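Side-chain contacts in TRAP dicarboxylate transporter-DctP subunit (Desulfovibrio desulfuricans subsp. desulfuricans, PDB 4NHB), which binds sn-glycerol-3-phosphate in the periplasm, probably delivering it to a TRAP-type membrane transporter for uptake: residues M103-T108 against P318-I323; H117-M122 against D268-V273. All coordinates share one frame; numbering follows the deposited sequence.

Interaction 1: residues M103-T108 against P318-I323; sequences MAMLET and PNAQAI. With G3P (sn-glycerol-3-phosphate), chain P.
Met105 carries this contact alone on its side, laying its thioether against Ala320 and Ile323 in the first turn of helix 320-329. SD lies 3.9 Å from Ile323 CD1 and 4.1 Å from Ala320 CB; the sulfur touches both residues. The terminal methyl turns over the start of the helix, with CE 4.0 Å from Ala320 O, and it also meets Ile323 CG2. The Met105 chain runs out straight to SD (chi2 -167°) and bends at chi3, 82°, which brings CE to Ala320 O and Ile323 CG2. Ile323 offers both of its branches to the sulfur, CG2 and the end of CG1. No hydrogen bond joins the two segments.

Behind Met105 the backbone forms a short 3-10 turn, in which Leu106 N bonds to Met103 O and Glu107 N to Ala104 O. The hydroxyl of Thr108 closes it, with OG1 2.7 Å from Met105 O. Phe313 touches Met105 as well, and Leu129 and Ile130 of helix 125-131 pack on Ile323.

On from this turn, Glu107 points its extended side chain into the ligand pocket, where OE2 accepts a hydrogen bond of 2.7 Å from O1 of sn-glycerol-3-phosphate. Its carboxylate is held by Ile237 N at OE2 and by Thr94 and Tyr178 at OE1. The chemistry is thus divided within one turn: apolar thioether packing ties it to the C-terminal helix, while two residues later a carboxylate held by several hydrogen bonds reads the glycerol hydroxyl at the end of the ligand away from the phosphate.

Interaction 2: residues H117-M122 against D268-V273; sequences HARRAM and DVWAMV
Arg119 and Trp270 lie one over the other along nearly their whole length, filling the space between two almost antiparallel helix segments (168°) whose axes come within 11.7 Å. The aliphatic part of the arginine makes a CH-pi contact: CB sits 3.5 Å from the centroid of the six-membered ring of Trp270, 11° off its normal, and CG lies over the middle of the indole. With CG anti to the backbone N (chi1 -174°) and the chain extended as far as NE, the arginine is drawn out over one ring face, past the five-membered ring and on to Trp270 CB, which is 3.7 Å from CZ. Guanidinium and indole planes are nearly parallel, but the guanidinium is offset past the rim, with NE still over Trp270 CG.

Two apolar contacts meet the far end of the indole. Met122 CB comes obliquely within 3.9 Å of Trp270 CZ2, and Ala118 CB is 4.1 Å from Trp270 CH2.

The polar ends find their partners outside the two segments. Arg119 forms salt bridges through NE to Glu123, just past the end of helix 115-122, and through NH1 to Asp267 of the long helix, which would hold the guanidinium nearly parallel to the indole plane. The buried indole NE1 bonds to Ala145 O, which would fix the rotation of the ring.

Trp270 reaches from helix 252-286 to helix 115-122, touching Pro147 of strand 146-155 and Ile237 of strand 235-243 on the way; Ala118 rests on Leu235 at the start of that second strand. The indole thus lies between the two helices and touches both strands.

The two contacts have centres about 18 Å apart and meet through Leu106 CD2 and Met122 SD, 3.5 Å from each other. Along the chain the order is 103-108, 117-122, 268-273, 318-323, so both segments of interaction 2 lie between those of interaction 1. Strand 235-243 is common ground, since it borders Glu107 in the first contact and Ala118 and Trp270 in the second. One continuous piece of chain from the ligand-binding turn into helix 115-122 is thereby packed against helices 320-329 and 252-286, so the turn that carries Glu107 of the pocket and the helix that follows it both rest on distant parts of the chain.

Interaction 1: residues M103-T108 against P318-I323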
ATOM      1  N   MET A 103       2.016  -3.849 -11.663  1.00 14.35           N
ATOM      2  CA  MET A 103       2.061  -3.629 -10.196  1.00 12.07           C
ATOM      3  C   MET A 103       0.898  -2.778  -9.732  1.00 11.46           C
ATOM      4  O   MET A 103       0.421  -2.928  -8.594  1.00 13.21           O
ATOM      5  CB  MET A 103       3.378  -3.001  -9.778  1.00 13.05           C
ATOM      6  CG  MET A 103       4.599  -3.810 -10.110  1.00  9.74           C
ATOM      7  SD  MET A 103       4.562  -5.449  -9.394  1.00 13.64           S
ATOM      8  CE  MET A 103       5.676  -5.331  -8.009  1.00 25.21           C
ATOM      9  N   ALA A 104       0.439  -1.869 -10.596  1.00 12.40           N
ATOM     10  CA  ALA A 104      -0.735  -1.047 -10.270  1.00 15.86           C
ATOM     11  C   ALA A 104      -1.921  -1.914  -9.907  1.00 13.41           C
ATOM     12  O   ALA A 104      -2.724  -1.543  -9.071  1.00 10.07           O
ATOM     13  CB  ALA A 104      -1.107  -0.138 -11.430  1.00 14.11           C
ATOM     14  N   MET A 105      -2.033  -3.069 -10.545  1.00 11.12           N
ATOM     15  CA  MET A 105      -3.187  -3.936 -10.328  1.00  9.59           C
ATOM     16  C   MET A 105      -3.260  -4.598  -8.940  1.00 14.00           C
ATOM     17  O   MET A 105      -4.300  -5.154  -8.608  1.00 10.30           O
ATOM     18  CB  MET A 105      -3.274  -4.975 -11.442  1.00  9.71           C
ATOM     19  CG  MET A 105      -3.464  -4.326 -12.818  1.00 20.25           C
ATOM     20  SD  MET A 105      -3.947  -5.475 -14.136  1.00 16.05           S
ATOM     21  CE  MET A 105      -5.677  -5.575 -13.847  1.00 11.84           C
ATOM     22  N   LEU A 106      -2.188  -4.497  -8.152  1.00 12.70           N
ATOM     23  CA  LEU A 106      -2.220  -4.875  -6.735  1.00 14.21           C
ATOM     24  C   LEU A 106      -3.332  -4.103  -6.016  1.00 16.99           C
ATOM     25  O   LEU A 106      -3.908  -4.597  -5.050  1.00 17.31           O
ATOM     26  CB  LEU A 106      -0.864  -4.629  -6.057  1.00  8.10           C
ATOM     27  CG  LEU A 106       0.295  -5.578  -6.480  1.00  7.94           C
ATOM     28  CD1 LEU A 106       1.708  -5.103  -6.055  1.00 19.29           C
ATOM     29  CD2 LEU A 106       0.082  -6.955  -5.948  1.00 12.95           C
ATOM     30  N   GLU A 107      -3.623  -2.890  -6.499  1.00 10.60           N
ATOM     31  CA  GLU A 107      -4.656  -2.029  -5.916  1.00  8.92           C
ATOM     32  C   GLU A 107      -5.828  -1.708  -6.884  1.00  8.55           C
ATOM     33  O   GLU A 107      -6.393  -0.638  -6.842  1.00  9.15           O
ATOM     34  CB  GLU A 107      -3.994  -0.744  -5.363  1.00  9.09           C
ATOM     35  CG  GLU A 107      -3.024  -1.028  -4.245  1.00 10.86           C
ATOM     36  CD  GLU A 107      -2.356   0.194  -3.627  1.00 10.68           C
ATOM     37  OE1 GLU A 107      -2.330   1.275  -4.264  1.00 10.80           O
ATOM     38  OE2 GLU A 107      -1.832   0.049  -2.482  1.00 11.64           O
ATOM     39  N   THR A 108      -6.192  -2.682  -7.723  1.00  9.58           N
ATOM     40  CA  THR A 108      -7.330  -2.576  -8.662  1.00 11.63           C
ATOM     41  C   THR A 108      -8.565  -2.151  -7.918  1.00 11.72           C
ATOM     42  O   THR A 108      -8.990  -2.820  -6.954  1.00 13.15           O
ATOM     43  CB  THR A 108      -7.606  -3.950  -9.339  1.00 10.43           C
ATOM     44  OG1 THR A 108      -6.462  -4.362 -10.074  1.00 11.72           O
ATOM     45  CG2 THR A 108      -8.824  -3.914 -10.269  1.00 11.83           C
ATOM     46  N   PRO A 318      -0.491  -5.765 -20.471  1.00 27.69           N
ATOM     47  CA  PRO A 318      -0.709  -6.761 -21.526  1.00 28.46           C
ATOM     48  C   PRO A 318      -1.617  -7.891 -21.072  1.00 27.22           C
ATOM     49  O   PRO A 318      -2.546  -8.263 -21.797  1.00 32.41           O
ATOM     50  CB  PRO A 318       0.709  -7.272 -21.808  1.00 39.50           C
ATOM     51  CG  PRO A 318       1.581  -6.094 -21.549  1.00 37.93           C
ATOM     52  CD  PRO A 318       0.939  -5.417 -20.356  1.00 36.40           C
ATOM     53  N   ASN A 319      -1.372  -8.405 -19.870  1.00 28.72           N
ATOM     54  CA  ASN A 319      -2.143  -9.528 -19.354  1.00 31.95           C
ATOM     55  C   ASN A 319      -3.202  -9.107 -18.322  1.00 25.90           C
ATOM     56  O   ASN A 319      -3.444  -9.833 -17.386  1.00 20.51           O
ATOM     57  CB  ASN A 319      -1.202 -10.614 -18.770  1.00 37.30           C
ATOM     58  CG  ASN A 319      -0.407 -10.132 -17.541  1.00 43.71           C
ATOM     59  OD1 ASN A 319      -0.163  -8.935 -17.368  1.00 43.37           O
ATOM     60  ND2 ASN A 319       0.002 -11.073 -16.691  1.00 37.45           N
ATOM     61  N   ALA A 320      -3.836  -7.946 -18.507  1.00 20.47           N
ATOM     62  CA  ALA A 320      -4.800  -7.436 -17.526  1.00 23.67           C
ATOM     63  C   ALA A 320      -5.972  -8.393 -17.326  1.00 26.05           C
ATOM     64  O   ALA A 320      -6.351  -8.709 -16.187  1.00 12.32           O
ATOM     65  CB  ALA A 320      -5.318  -6.039 -17.933  1.00 20.57           C
ATOM     66  N   GLN A 321      -6.556  -8.867 -18.419  1.00 18.68           N
ATOM     67  CA  GLN A 321      -7.707  -9.765 -18.284  1.00 17.81           C
ATOM     68  C   GLN A 321      -7.398 -11.003 -17.467  1.00 16.23           C
ATOM     69  O   GLN A 321      -8.257 -11.491 -16.716  1.00 25.03           O
ATOM     70  CB  GLN A 321      -8.260 -10.190 -19.642  1.00 22.60           C
ATOM     71  CG  GLN A 321      -9.634 -10.856 -19.527  1.00 22.44           C
ATOM     72  CD  GLN A 321     -10.643  -9.973 -18.810  1.00 21.77           C
ATOM     73  OE1 GLN A 321     -10.936  -8.864 -19.252  1.00 19.96           O
ATOM     74  NE2 GLN A 321     -11.163 -10.451 -17.691  1.00 27.89           N
ATOM     75  N   ALA A 322      -6.189 -11.532 -17.600  1.00 11.92           N
ATOM     76  CA  ALA A 322      -5.845 -12.766 -16.914  1.00 17.21           C
ATOM     77  C   ALA A 322      -5.709 -12.471 -15.429  1.00 18.43           C
ATOM     78  O   ALA A 322      -6.127 -13.250 -14.569  1.00 14.57           O
ATOM     79  CB  ALA A 322      -4.538 -13.335 -17.455  1.00 15.24           C
ATOM     80  N   ILE A 323      -5.110 -11.321 -15.142  1.00 20.31           N
ATOM     81  CA  ILE A 323      -4.920 -10.913 -13.778  1.00 19.34           C
ATOM     82  C   ILE A 323      -6.275 -10.767 -13.110  1.00 17.32           C
ATOM     83  O   ILE A 323      -6.494 -11.306 -12.029  1.00 16.88           O
ATOM     84  CB  ILE A 323      -4.057  -9.612 -13.704  1.00 15.22           C
ATOM     85  CG1 ILE A 323      -2.627  -9.936 -14.146  1.00 17.82           C
ATOM     86  CG2 ILE A 323      -4.030  -9.027 -12.260  1.00 16.56           C
ATOM     87  CD1 ILE A 323      -1.770  -8.744 -14.383  1.00 17.50           C
TER
HETATM   88  O1  G3P P 414       0.363   1.690  -2.542  1.00  8.17           O
HETATM   89  C1  G3P P 414       0.212   3.034  -2.891  1.00  5.69           C
HETATM   90  C2  G3P P 414      -0.165   3.859  -1.654  1.00  9.61           C
HETATM   91  O2  G3P P 414       0.837   3.715  -0.684  1.00  7.84           O
HETATM   92  C3  G3P P 414      -0.304   5.337  -2.049  1.00  5.07           C
HETATM   93  O1P G3P P 414      -1.178   5.963  -1.164  1.00  6.91           O
HETATM   94  O4P G3P P 414       0.154   5.790   0.867  1.00  8.98           O
HETATM   95  O2P G3P P 414       0.421   7.844  -0.611  1.00  4.76           O
HETATM   96  O3P G3P P 414      -1.641   7.564   0.764  1.00  7.17           O
HETATM   97  P   G3P P 414      -0.512   6.846   0.031  1.00  5.82           P

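Interaction 2: residues H117-M122 against D268-V273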
ATOM      1  N   HIS A 117     -10.551 -12.301   0.715  1.00 10.54           N
ATOM      2  CA  HIS A 117     -10.506 -12.457  -0.725  1.00  7.85           C
ATOM      3  C   HIS A 117      -9.133 -11.971  -1.207  1.00  7.67           C
ATOM      4  O   HIS A 117      -8.435 -12.682  -1.935  1.00 11.06           O
ATOM      5  CB  HIS A 117     -11.663 -11.668  -1.402  1.00 11.62           C
ATOM      6  CG  HIS A 117     -11.694 -11.779  -2.896  1.00 11.34           C
ATOM      7  ND1 HIS A 117     -12.599 -11.109  -3.682  1.00 13.48           N
ATOM      8  CD2 HIS A 117     -10.916 -12.493  -3.749  1.00 18.27           C
ATOM      9  CE1 HIS A 117     -12.383 -11.401  -4.953  1.00 15.50           C
ATOM     10  NE2 HIS A 117     -11.365 -12.238  -5.019  1.00 16.17           N
ATOM     11  N   ALA A 118      -8.755 -10.755  -0.819  1.00  8.35           N
ATOM     12  CA  ALA A 118      -7.519 -10.172  -1.301  1.00  8.22           C
ATOM     13  C   ALA A 118      -6.347 -11.032  -0.874  1.00 13.87           C
ATOM     14  O   ALA A 118      -5.394 -11.184  -1.611  1.00  9.78           O
ATOM     15  CB  ALA A 118      -7.352  -8.746  -0.790  1.00 10.67           C
ATOM     16  N   ARG A 119      -6.387 -11.588   0.331  1.00 14.63           N
ATOM     17  CA  ARG A 119      -5.256 -12.415   0.781  1.00 11.17           C
ATOM     18  C   ARG A 119      -5.114 -13.714  -0.018  1.00 14.55           C
ATOM     19  O   ARG A 119      -3.998 -14.118  -0.313  1.00 15.90           O
ATOM     20  CB  ARG A 119      -5.359 -12.736   2.289  1.00 14.84           C
ATOM     21  CG  ARG A 119      -4.129 -13.478   2.822  1.00 15.60           C
ATOM     22  CD  ARG A 119      -4.319 -13.985   4.231  1.00 16.45           C
ATOM     23  NE  ARG A 119      -3.030 -14.371   4.797  1.00 11.06           N
ATOM     24  CZ  ARG A 119      -2.791 -14.561   6.099  1.00 14.10           C
ATOM     25  NH1 ARG A 119      -1.581 -14.899   6.488  1.00 18.31           N
ATOM     26  NH2 ARG A 119      -3.742 -14.440   6.998  1.00 14.67           N
ATOM     27  N   ARG A 120      -6.227 -14.402  -0.304  1.00 11.13           N
ATOM     28  CA  ARG A 120      -6.184 -15.539  -1.202  1.00 11.89           C
ATOM     29  C   ARG A 120      -5.520 -15.166  -2.525  1.00 16.24           C
ATOM     30  O   ARG A 120      -4.645 -15.873  -3.001  1.00 16.48           O
ATOM     31  CB  ARG A 120      -7.574 -16.115  -1.456  1.00  9.96           C
ATOM     32  CG  ARG A 120      -8.200 -16.739  -0.229  1.00 12.27           C
ATOM     33  CD  ARG A 120      -9.461 -17.540  -0.554  1.00 17.62           C
ATOM     34  NE  ARG A 120     -10.595 -16.758  -1.073  1.00 13.44           N
ATOM     35  CZ  ARG A 120     -11.475 -16.093  -0.327  1.00 10.77           C
ATOM     36  NH1 ARG A 120     -11.369 -16.068   0.995  1.00 20.64           N
ATOM     37  NH2 ARG A 120     -12.467 -15.446  -0.902  1.00 16.22           N
ATOM     38  N   ALA A 121      -5.919 -14.052  -3.124  1.00  9.61           N
ATOM     39  CA  ALA A 121      -5.346 -13.653  -4.414  1.00 13.15           C
ATOM     40  C   ALA A 121      -3.876 -13.295  -4.278  1.00 13.17           C
ATOM     41  O   ALA A 121      -3.043 -13.637  -5.123  1.00 16.36           O
ATOM     42  CB  ALA A 121      -6.114 -12.460  -5.014  1.00 15.12           C
ATOM     43  N   MET A 122      -3.542 -12.582  -3.221  1.00 10.35           N
ATOM     44  CA  MET A 122      -2.196 -12.071  -3.102  1.00 14.35           C
ATOM     45  C   MET A 122      -1.187 -13.165  -2.712  1.00 20.45           C
ATOM     46  O   MET A 122       0.011 -13.015  -2.936  1.00 19.34           O
ATOM     47  CB  MET A 122      -2.146 -10.938  -2.090  1.00 11.05           C
ATOM     48  CG  MET A 122      -2.855  -9.684  -2.555  1.00 17.92           C
ATOM     49  SD  MET A 122      -2.013  -8.949  -3.955  1.00 20.84           S
ATOM     50  CE  MET A 122      -3.395  -8.433  -4.953  1.00 30.06           C
ATOM     51  N   ASP A 268       1.515 -11.745   9.691  1.00  9.78           N
ATOM     52  CA  ASP A 268       1.180 -11.014  10.913  1.00 12.31           C
ATOM     53  C   ASP A 268       0.337  -9.784  10.588  1.00 10.69           C
ATOM     54  O   ASP A 268      -0.638  -9.478  11.267  1.00 13.21           O
ATOM     55  CB  ASP A 268       2.456 -10.572  11.614  1.00 12.09           C
ATOM     56  CG  ASP A 268       3.201 -11.736  12.304  1.00 19.81           C
ATOM     57  OD1 ASP A 268       2.632 -12.827  12.440  1.00 19.50           O
ATOM     58  OD2 ASP A 268       4.357 -11.540  12.696  1.00 23.23           O
ATOM     59  N   VAL A 269       0.732  -9.066   9.535  1.00  9.54           N
ATOM     60  CA  VAL A 269       0.053  -7.818   9.164  1.00  8.75           C
ATOM     61  C   VAL A 269      -1.372  -8.106   8.646  1.00  8.65           C
ATOM     62  O   VAL A 269      -2.350  -7.384   9.005  1.00  8.62           O
ATOM     63  CB  VAL A 269       0.838  -7.044   8.118  1.00  8.73           C
ATOM     64  CG1 VAL A 269       0.042  -5.849   7.654  1.00  8.66           C
ATOM     65  CG2 VAL A 269       2.234  -6.618   8.653  1.00  9.06           C
ATOM     66  N   TRP A 270      -1.503  -9.132   7.791  1.00 11.42           N
ATOM     67  CA  TRP A 270      -2.851  -9.538   7.288  1.00 12.05           C
ATOM     68  C   TRP A 270      -3.766  -9.749   8.479  1.00 19.28           C
ATOM     69  O   TRP A 270      -4.946  -9.424   8.450  1.00 17.71           O
ATOM     70  CB  TRP A 270      -2.838 -10.855   6.505  1.00 10.07           C
ATOM     71  CG  TRP A 270      -2.392 -10.714   5.113  1.00 18.11           C
ATOM     72  CD1 TRP A 270      -1.176 -11.060   4.609  1.00  8.52           C
ATOM     73  CD2 TRP A 270      -3.152 -10.195   4.024  1.00 12.98           C
ATOM     74  NE1 TRP A 270      -1.113 -10.768   3.261  1.00 14.17           N
ATOM     75  CE2 TRP A 270      -2.318 -10.236   2.874  1.00 14.05           C
ATOM     76  CE3 TRP A 270      -4.443  -9.685   3.904  1.00 14.72           C
ATOM     77  CZ2 TRP A 270      -2.738  -9.777   1.630  1.00  8.30           C
ATOM     78  CZ3 TRP A 270      -4.863  -9.242   2.667  1.00 13.39           C
ATOM     79  CH2 TRP A 270      -4.007  -9.289   1.538  1.00 10.61           C
ATOM     80  N   ALA A 271      -3.198 -10.352   9.518  1.00 16.03           N
ATOM     81  CA  ALA A 271      -3.972 -10.692  10.704  1.00 20.81           C
ATOM     82  C   ALA A 271      -4.234  -9.538  11.657  1.00 21.09           C
ATOM     83  O   ALA A 271      -5.031  -9.714  12.559  1.00 24.52           O
ATOM     84  CB  ALA A 271      -3.323 -11.854  11.442  1.00 16.88           C
ATOM     85  N   MET A 272      -3.611  -8.360  11.480  1.00 15.92           N
ATOM     86  CA  MET A 272      -3.867  -7.268  12.410  1.00 24.63           C
ATOM     87  C   MET A 272      -4.685  -6.096  11.874  1.00 23.38           C
ATOM     88  O   MET A 272      -5.150  -5.296  12.641  1.00 16.57           O
ATOM     89  CB  MET A 272      -2.568  -6.715  12.982  1.00 31.76           C
ATOM     90  CG  MET A 272      -1.653  -6.117  11.986  1.00 33.62           C
ATOM     91  SD  MET A 272      -0.094  -5.610  12.733  1.00 29.73           S
ATOM     92  CE  MET A 272       0.729  -7.145  13.088  1.00 35.33           C
ATOM     93  N   VAL A 273      -4.872  -6.002  10.572  1.00 13.40           N
ATOM     94  CA  VAL A 273      -5.496  -4.828  10.001  1.00 15.13           C
ATOM     95  C   VAL A 273      -6.985  -4.780  10.320  1.00 10.12           C
ATOM     96  O   VAL A 273      -7.484  -3.767  10.723  1.00 13.23           O
ATOM     97  CB  VAL A 273      -5.272  -4.766   8.480  1.00 17.94           C
ATOM     98  CG1 VAL A 273      -6.170  -3.701   7.853  1.00 13.47           C
ATOM     99  CG2 VAL A 273      -3.839  -4.472   8.197  1.00 12.26           C
TER